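Long-range contacts in inositol-3-phosphate synthase (Caenorhabditis elegans, PDB 1VKO), which is a four-chain NAD-binding protein of the inositol-phosphate synthase family, built round a Rossmann-type nucleotide-binding domain: residues A[76-82]-A[240-246]; A[157-163]-A[192-198]. All coordinates share one frame; numbering follows the deposited sequence.

Contact 1 of 2, residues A[76-82]-A[240-246]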
loop_
_atom_site.group_PDB
_atom_site.type_symbol
_atom_site.label_atom_id
_atom_site.label_comp_id
_atom_site.label_asym_id
_atom_site.label_seq_id
_atom_site.Cartn_x
_atom_site.Cartn_y
_atom_site.Cartn_z
ATOM N N LYS A 76 -10.335 40.668 22.462
ATOM C CA LYS A 76 -11.360 40.532 21.415
ATOM C C LYS A 76 -10.670 40.498 20.070
ATOM O O LYS A 76 -9.938 41.429 19.724
ATOM C CB LYS A 76 -12.381 41.664 21.462
ATOM C CG LYS A 76 -13.635 41.343 20.661
ATOM C CD LYS A 76 -14.580 42.541 20.536
ATOM C CE LYS A 76 -15.817 42.114 19.764
ATOM N NZ LYS A 76 -16.689 43.256 19.390
ATOM N N THR A 77 -10.908 39.443 19.310
ATOM C CA THR A 77 -9.997 39.082 18.205
ATOM C C THR A 77 -10.650 38.914 16.839
ATOM O O THR A 77 -11.537 38.097 16.654
ATOM C CB THR A 77 -9.215 37.810 18.612
ATOM O OG1 THR A 77 -8.356 38.149 19.703
ATOM C CG2 THR A 77 -8.241 37.340 17.538
ATOM N N GLY A 78 -10.200 39.707 15.878
ATOM C CA GLY A 78 -10.665 39.555 14.498
ATOM C C GLY A 78 -9.604 38.858 13.674
ATOM O O GLY A 78 -8.410 39.117 13.856
ATOM N N LEU A 79 -10.050 37.987 12.770
ATOM C CA LEU A 79 -9.159 37.318 11.796
ATOM C C LEU A 79 -9.582 37.617 10.375
ATOM O O LEU A 79 -10.764 37.417 9.994
ATOM C CB LEU A 79 -9.073 35.775 12.034
ATOM C CG LEU A 79 -8.260 34.890 11.050
ATOM C CD1 LEU A 79 -6.781 35.229 11.106
ATOM C CD2 LEU A 79 -8.427 33.419 11.346
ATOM N N LEU A 80 -8.604 38.077 9.594
ATOM C CA LEU A 80 -8.826 38.412 8.204
ATOM C C LEU A 80 -8.091 37.467 7.276
ATOM O O LEU A 80 -6.841 37.432 7.258
ATOM C CB LEU A 80 -8.343 39.843 7.904
ATOM C CG LEU A 80 -9.054 41.027 8.523
ATOM C CD1 LEU A 80 -8.091 42.216 8.638
ATOM C CD2 LEU A 80 -10.265 41.372 7.697
ATOM N N LEU A 81 -8.836 36.740 6.446
ATOM C CA LEU A 81 -8.157 35.747 5.600
ATOM C C LEU A 81 -8.056 36.232 4.202
ATOM O O LEU A 81 -9.035 36.719 3.624
ATOM C CB LEU A 81 -8.865 34.391 5.644
ATOM C CG LEU A 81 -9.142 33.800 7.037
ATOM C CD1 LEU A 81 -9.895 32.486 7.010
ATOM C CD2 LEU A 81 -7.842 33.612 7.782
ATOM N N VAL A 82 -6.878 36.102 3.641
ATOM C CA VAL A 82 -6.736 36.308 2.207
ATOM C C VAL A 82 -7.000 34.986 1.539
ATOM O O VAL A 82 -6.418 33.945 1.912
ATOM C CB VAL A 82 -5.378 36.881 1.831
ATOM C CG1 VAL A 82 -5.415 37.393 0.399
ATOM C CG2 VAL A 82 -5.001 38.004 2.813
ATOM N N LEU A 240 -12.167 45.584 17.939
ATOM C CA LEU A 240 -11.220 44.500 18.189
ATOM C C LEU A 240 -9.965 44.980 18.884
ATOM O O LEU A 240 -9.445 46.038 18.579
ATOM C CB LEU A 240 -10.808 43.895 16.852
ATOM C CG LEU A 240 -11.959 43.392 15.980
ATOM C CD1 LEU A 240 -11.469 43.117 14.575
ATOM C CD2 LEU A 240 -12.639 42.148 16.574
ATOM N N GLU A 241 -9.451 44.176 19.798
ATOM C CA GLU A 241 -8.167 44.479 20.405
ATOM C C GLU A 241 -7.014 43.704 19.790
ATOM O O GLU A 241 -5.872 44.065 20.045
ATOM C CB GLU A 241 -8.200 44.207 21.907
ATOM C CG GLU A 241 -9.223 45.020 22.695
ATOM C CD GLU A 241 -9.713 44.242 23.894
ATOM O OE1 GLU A 241 -8.922 44.059 24.845
ATOM O OE2 GLU A 241 -10.878 43.790 23.873
ATOM N N CYS A 242 -7.293 42.629 19.040
ATOM C CA CYS A 242 -6.241 41.882 18.310
ATOM C C CYS A 242 -6.701 41.588 16.898
ATOM O O CYS A 242 -7.758 40.990 16.694
ATOM C CB CYS A 242 -5.892 40.561 19.000
ATOM S SG CYS A 242 -4.418 39.722 18.360
ATOM N N VAL A 243 -5.910 42.016 15.921
ATOM C CA VAL A 243 -6.251 41.778 14.522
ATOM C C VAL A 243 -5.137 40.913 13.956
ATOM O O VAL A 243 -3.956 41.262 14.089
ATOM C CB VAL A 243 -6.339 43.103 13.713
ATOM C CG1 VAL A 243 -6.602 42.836 12.260
ATOM C CG2 VAL A 243 -7.434 43.975 14.258
ATOM N N ILE A 244 -5.519 39.794 13.353
ATOM C CA ILE A 244 -4.575 38.905 12.701
ATOM C C ILE A 244 -5.002 38.785 11.246
ATOM O O ILE A 244 -6.197 38.597 10.952
ATOM C CB ILE A 244 -4.547 37.508 13.366
ATOM C CG1 ILE A 244 -4.156 37.613 14.820
ATOM C CG2 ILE A 244 -3.555 36.539 12.617
ATOM C CD1 ILE A 244 -4.818 36.506 15.699
ATOM N N VAL A 245 -4.023 38.936 10.351
ATOM C CA VAL A 245 -4.214 38.716 8.943
ATOM C C VAL A 245 -3.487 37.436 8.532
ATOM O O VAL A 245 -2.336 37.185 8.937
ATOM C CB VAL A 245 -3.678 39.875 8.132
ATOM C CG1 VAL A 245 -3.552 39.467 6.594
ATOM C CG2 VAL A 245 -4.559 41.094 8.356
ATOM N N LEU A 246 -4.154 36.619 7.726
ATOM C CA LEU A 246 -3.600 35.311 7.395
ATOM C C LEU A 246 -3.850 34.971 5.937
ATOM O O LEU A 246 -4.993 35.055 5.439
ATOM C CB LEU A 246 -4.182 34.229 8.328
ATOM C CG LEU A 246 -3.663 32.800 8.206
ATOM C CD1 LEU A 246 -3.641 32.054 9.588
ATOM C CD2 LEU A 246 -4.487 32.038 7.152
#

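Contact 2 of 2, residues A[157-163]-A[192-198]. With NAD (nicotinamide-adenine-dinucleotide), chain G.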
loop_
_atom_site.group_PDB
_atom_site.type_symbol
_atom_site.label_atom_id
_atom_site.label_comp_id
_atom_site.label_asym_id
_atom_site.label_seq_id
_atom_site.Cartn_x
_atom_site.Cartn_y
_atom_site.Cartn_z
ATOM N N SER A 157 -13.430 38.095 8.765
ATOM C CA SER A 157 -13.697 38.587 7.432
ATOM C C SER A 157 -12.471 38.265 6.529
ATOM O O SER A 157 -11.629 37.420 6.885
ATOM C CB SER A 157 -13.920 40.089 7.491
ATOM O OG SER A 157 -14.308 40.570 6.218
ATOM N N GLY A 158 -12.392 38.930 5.382
ATOM C CA GLY A 158 -11.251 38.880 4.536
ATOM C C GLY A 158 -11.555 39.172 3.088
ATOM O O GLY A 158 -12.581 39.771 2.770
ATOM N N TRP A 159 -10.646 38.732 2.208
ATOM C CA TRP A 159 -10.697 39.128 0.806
ATOM C C TRP A 159 -10.653 37.969 -0.174
ATOM O O TRP A 159 -10.055 36.934 0.097
ATOM C CB TRP A 159 -9.530 40.012 0.485
ATOM C CG TRP A 159 -9.352 41.216 1.353
ATOM C CD1 TRP A 159 -9.793 42.490 1.101
ATOM C CD2 TRP A 159 -8.616 41.277 2.577
ATOM N NE1 TRP A 159 -9.398 43.325 2.119
ATOM C CE2 TRP A 159 -8.680 42.609 3.038
ATOM C CE3 TRP A 159 -7.935 40.328 3.356
ATOM C CZ2 TRP A 159 -8.060 43.023 4.229
ATOM C CZ3 TRP A 159 -7.297 40.738 4.504
ATOM C CH2 TRP A 159 -7.375 42.078 4.943
ATOM N N ASP A 160 -11.249 38.161 -1.337
ATOM C CA ASP A 160 -11.111 37.173 -2.367
ATOM C C ASP A 160 -11.277 37.770 -3.733
ATOM O O ASP A 160 -12.190 38.550 -3.930
ATOM C CB ASP A 160 -12.104 36.042 -2.182
ATOM C CG ASP A 160 -11.560 34.700 -2.702
ATOM O OD1 ASP A 160 -11.204 34.611 -3.878
ATOM O OD2 ASP A 160 -11.432 33.692 -1.992
ATOM N N ILE A 161 -10.391 37.397 -4.667
ATOM C CA ILE A 161 -10.526 37.804 -6.069
ATOM C C ILE A 161 -11.831 37.269 -6.703
ATOM O O ILE A 161 -12.257 37.751 -7.752
ATOM C CB ILE A 161 -9.300 37.392 -6.898
ATOM C CG1 ILE A 161 -9.163 35.856 -6.955
ATOM C CG2 ILE A 161 -8.020 38.068 -6.341
ATOM C CD1 ILE A 161 -8.068 35.300 -7.952
ATOM N N SER A 162 -12.468 36.290 -6.059
ATOM C CA SER A 162 -13.772 35.771 -6.512
ATOM C C SER A 162 -14.895 36.306 -5.637
ATOM O O SER A 162 -14.815 36.219 -4.407
ATOM C CB SER A 162 -13.815 34.254 -6.436
ATOM O OG SER A 162 -15.116 33.831 -6.830
ATOM N N ASP A 163 -15.952 36.829 -6.243
ATOM C CA ASP A 163 -16.997 37.464 -5.417
ATOM C C ASP A 163 -18.051 36.513 -4.843
ATOM O O ASP A 163 -18.942 36.955 -4.081
ATOM C CB ASP A 163 -17.654 38.657 -6.138
ATOM C CG ASP A 163 -18.505 38.235 -7.298
ATOM O OD1 ASP A 163 -18.387 37.068 -7.737
ATOM O OD2 ASP A 163 -19.323 39.005 -7.835
ATOM N N VAL A 192 -19.907 37.883 1.531
ATOM C CA VAL A 192 -19.245 38.041 0.249
ATOM C C VAL A 192 -17.915 38.717 0.549
ATOM O O VAL A 192 -17.905 39.805 1.127
ATOM C CB VAL A 192 -20.073 38.909 -0.708
ATOM C CG1 VAL A 192 -19.254 39.237 -1.959
ATOM C CG2 VAL A 192 -21.361 38.181 -1.103
ATOM N N PRO A 193 -16.798 38.081 0.186
ATOM C CA PRO A 193 -15.473 38.630 0.500
ATOM C C PRO A 193 -15.230 39.971 -0.162
ATOM O O PRO A 193 -15.760 40.227 -1.238
ATOM C CB PRO A 193 -14.527 37.600 -0.113
ATOM C CG PRO A 193 -15.328 36.339 -0.169
ATOM C CD PRO A 193 -16.699 36.791 -0.537
ATOM N N LEU A 194 -14.433 40.813 0.493
ATOM C CA LEU A 194 -13.972 42.081 -0.087
ATOM C C LEU A 194 -13.126 41.825 -1.347
ATOM O O LEU A 194 -12.563 40.763 -1.507
ATOM C CB LEU A 194 -13.201 42.904 0.965
ATOM C CG LEU A 194 -13.869 43.090 2.346
ATOM C CD1 LEU A 194 -12.917 43.696 3.338
ATOM C CD2 LEU A 194 -15.099 43.934 2.252
ATOM N N PRO A 195 -13.098 42.764 -2.281
ATOM C CA PRO A 195 -12.213 42.626 -3.443
ATOM C C PRO A 195 -10.754 42.686 -3.056
ATOM O O PRO A 195 -10.405 43.300 -2.047
ATOM C CB PRO A 195 -12.612 43.795 -4.354
ATOM C CG PRO A 195 -13.387 44.716 -3.516
ATOM C CD PRO A 195 -13.955 43.963 -2.349
ATOM N N SER A 196 -9.914 41.975 -3.799
ATOM C CA SER A 196 -8.511 41.879 -3.436
ATOM C C SER A 196 -7.604 42.423 -4.513
ATOM O O SER A 196 -8.052 42.843 -5.576
ATOM C CB SER A 196 -8.117 40.421 -3.159
ATOM O OG SER A 196 -7.117 40.380 -2.156
ATOM N N ILE A 197 -6.309 42.372 -4.224
ATOM C CA ILE A 197 -5.258 42.740 -5.154
ATOM C C ILE A 197 -5.116 41.517 -6.028
ATOM O O ILE A 197 -5.052 40.411 -5.510
ATOM C CB ILE A 197 -3.976 42.979 -4.350
ATOM C CG1 ILE A 197 -4.206 44.070 -3.324
ATOM C CG2 ILE A 197 -2.793 43.352 -5.238
ATOM C CD1 ILE A 197 -3.072 44.193 -2.347
ATOM N N TYR A 198 -5.063 41.702 -7.350
ATOM C CA TYR A 198 -4.807 40.608 -8.287
ATOM C C TYR A 198 -3.666 40.996 -9.215
ATOM O O TYR A 198 -3.846 41.853 -10.062
ATOM C CB TYR A 198 -6.091 40.334 -9.083
ATOM C CG TYR A 198 -5.964 39.294 -10.191
ATOM C CD1 TYR A 198 -5.263 38.113 -9.989
ATOM C CD2 TYR A 198 -6.552 39.491 -11.432
ATOM C CE1 TYR A 198 -5.141 37.176 -10.977
ATOM C CE2 TYR A 198 -6.436 38.543 -12.432
ATOM C CZ TYR A 198 -5.736 37.388 -12.191
ATOM O OH TYR A 198 -5.584 36.427 -13.159
HETATM P PA NAD G . -8.368 27.370 -2.850
HETATM O O1A NAD G . -8.198 27.593 -4.275
HETATM O O2A NAD G . -9.626 26.635 -2.635
HETATM O O5B NAD G . -8.319 28.787 -2.140
HETATM C C5B NAD G . -7.692 29.868 -2.763
HETATM C C4B NAD G . -8.665 31.032 -2.743
HETATM O O4B NAD G . -7.921 32.230 -2.725
HETATM C C3B NAD G . -9.530 31.078 -3.970
HETATM O O3B NAD G . -10.779 31.556 -3.497
HETATM C C2B NAD G . -8.967 32.171 -4.833
HETATM O O2B NAD G . -10.107 32.887 -5.303
HETATM C C1B NAD G . -8.254 33.048 -3.808
HETATM N N9A NAD G . -7.131 33.922 -4.234
HETATM C C8A NAD G . -6.145 33.707 -5.149
HETATM N N7A NAD G . -5.367 34.812 -5.201
HETATM C C5A NAD G . -5.818 35.748 -4.346
HETATM C C6A NAD G . -5.424 37.061 -4.032
HETATM N N6A NAD G . -4.413 37.699 -4.644
HETATM N N1A NAD G . -6.151 37.761 -3.104
HETATM C C2A NAD G . -7.255 37.209 -2.522
HETATM N N3A NAD G . -7.642 35.956 -2.872
HETATM C C4A NAD G . -6.946 35.212 -3.758
HETATM O O3 NAD G . -7.101 26.594 -2.200
HETATM P PN NAD G . -7.154 26.111 -0.684
HETATM O O1N NAD G . -8.126 26.988 0.021
HETATM O O2N NAD G . -7.372 24.662 -0.693
HETATM O O5D NAD G . -5.722 26.517 -0.038
HETATM C C5D NAD G . -5.177 27.811 -0.228
HETATM C C4D NAD G . -3.651 27.890 -0.035
HETATM O O4D NAD G . -3.269 27.226 1.145
HETATM C C3D NAD G . -2.840 27.258 -1.172
HETATM O O3D NAD G . -1.731 28.072 -1.435
HETATM C C2D NAD G . -2.269 26.013 -0.542
HETATM O O2D NAD G . -1.006 25.603 -1.041
HETATM C C1D NAD G . -2.115 26.457 0.887
HETATM N N1N NAD G . -1.968 25.232 1.663
HETATM C C2N NAD G . -2.981 24.325 1.699
HETATM C C3N NAD G . -2.806 23.162 2.415
HETATM C C7N NAD G . -4.040 22.408 2.736
HETATM O O7N NAD G . -5.229 22.923 2.165
HETATM N N7N NAD G . -3.984 21.336 3.536
HETATM C C4N NAD G . -1.611 22.912 3.118
HETATM C C5N NAD G . -0.591 23.835 3.053
HETATM C C6N NAD G . -0.775 25.008 2.305
#

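Contact 1 of 2, residues A[76-82]-A[240-246]
Strands 77-82 and 242-246 run parallel, their axes 4.7 Å apart and inclined by 16°, with T77 paired to C242 and each following residue in step as far as L81 with L246. The ladder alternates as parallel strands do: G78 N donates to C242 O (2.9 Å), G78 O receives I244 N, and the same give and take passes through L80 to V82 N on L246 O (2.8 Å). Where it starts, K76 O takes two successive N-H groups, E241 and C242, just before the second strand. On the face carrying T77, L79 and L81, L79 CG is swung opposite the backbone N (chi1 176°) and, with chi2 at 65°, CD1 comes back toward I244 CG2 (3.8 Å); L81 CD2 runs alongside L246, meeting its CB at 3.8 Å. On the other face, L80 CD1 rests on V245 CG2 (3.7 Å), while the L240 methyls cover side-chainless G78, CD1 lying 3.7 Å from G78 CA. These are neighbouring inner strands of a Rossmann-type parallel sheet, flanked by strands 154-159 and 295-298; helix 440-458 packs on the first face through L79, helix 220-238 on the second through L80 and L240.

Contact 2 of 2, residues A[157-163]-A[192-198]
The adenosine end of NAD is held where a Rossmann-type strand, 154-159, runs out into a loop and meets the extended segment 192-198. A single backbone bridge joins them: L194 N donates to G158 O (3.1 Å), and D160 N returns a nearly straight bond to L194 O (2.9 Å, 167° at the hydrogen). Beside it L194 CB presses obliquely on W159 CD1, 3.4 Å away, and P195 O comes to the indole edge near the ring plane; P193 CB packs on D160 CB. As acidic residues do at this strand end in many NAD-binding Rossmann domains, D160 binds the ribose, OD2 accepting from NAD O3B (2.7 Å). Its carboxylate is steadied by S162 N, which binds OD1 on the anti side, 24° out of the carboxylate plane, in an Asx turn, and by G85 N at OD2. S196 OG donates to adenine N1A (2.9 Å), and I197 O accepts a weak bond from N6A. I161 CG2 lies 3.6 Å from NAD C6A and also against Y198 CB. W159 NE1 bonds to D230 of helix 220-238, its ring meets F285 of helix 281-291 edge-to-face, and its own strand, 154-159, is hydrogen-bonded along strand 77-82.

In the fold
Strand 77-82 ties the two contacts together, lying between 154-159 and 242-247 in the parallel sheet. Contact 1 is sheet interior, with a regular ladder and mainly aliphatic side chains on both faces; contact 2 is at the sheet margin, partly buried, with a single bridge and polar groups turned to a ligand. They meet directly where L81 N and O probably bond to S157 O and W159 N, and where L80 and V82 pack on the W159 ring. NAD also touches V82, the last residue of contact 1's first strand. The 157-163 and 192-198 pair is nested in the chain between contact 1's segments, and helix 220-238 covers side chains of both.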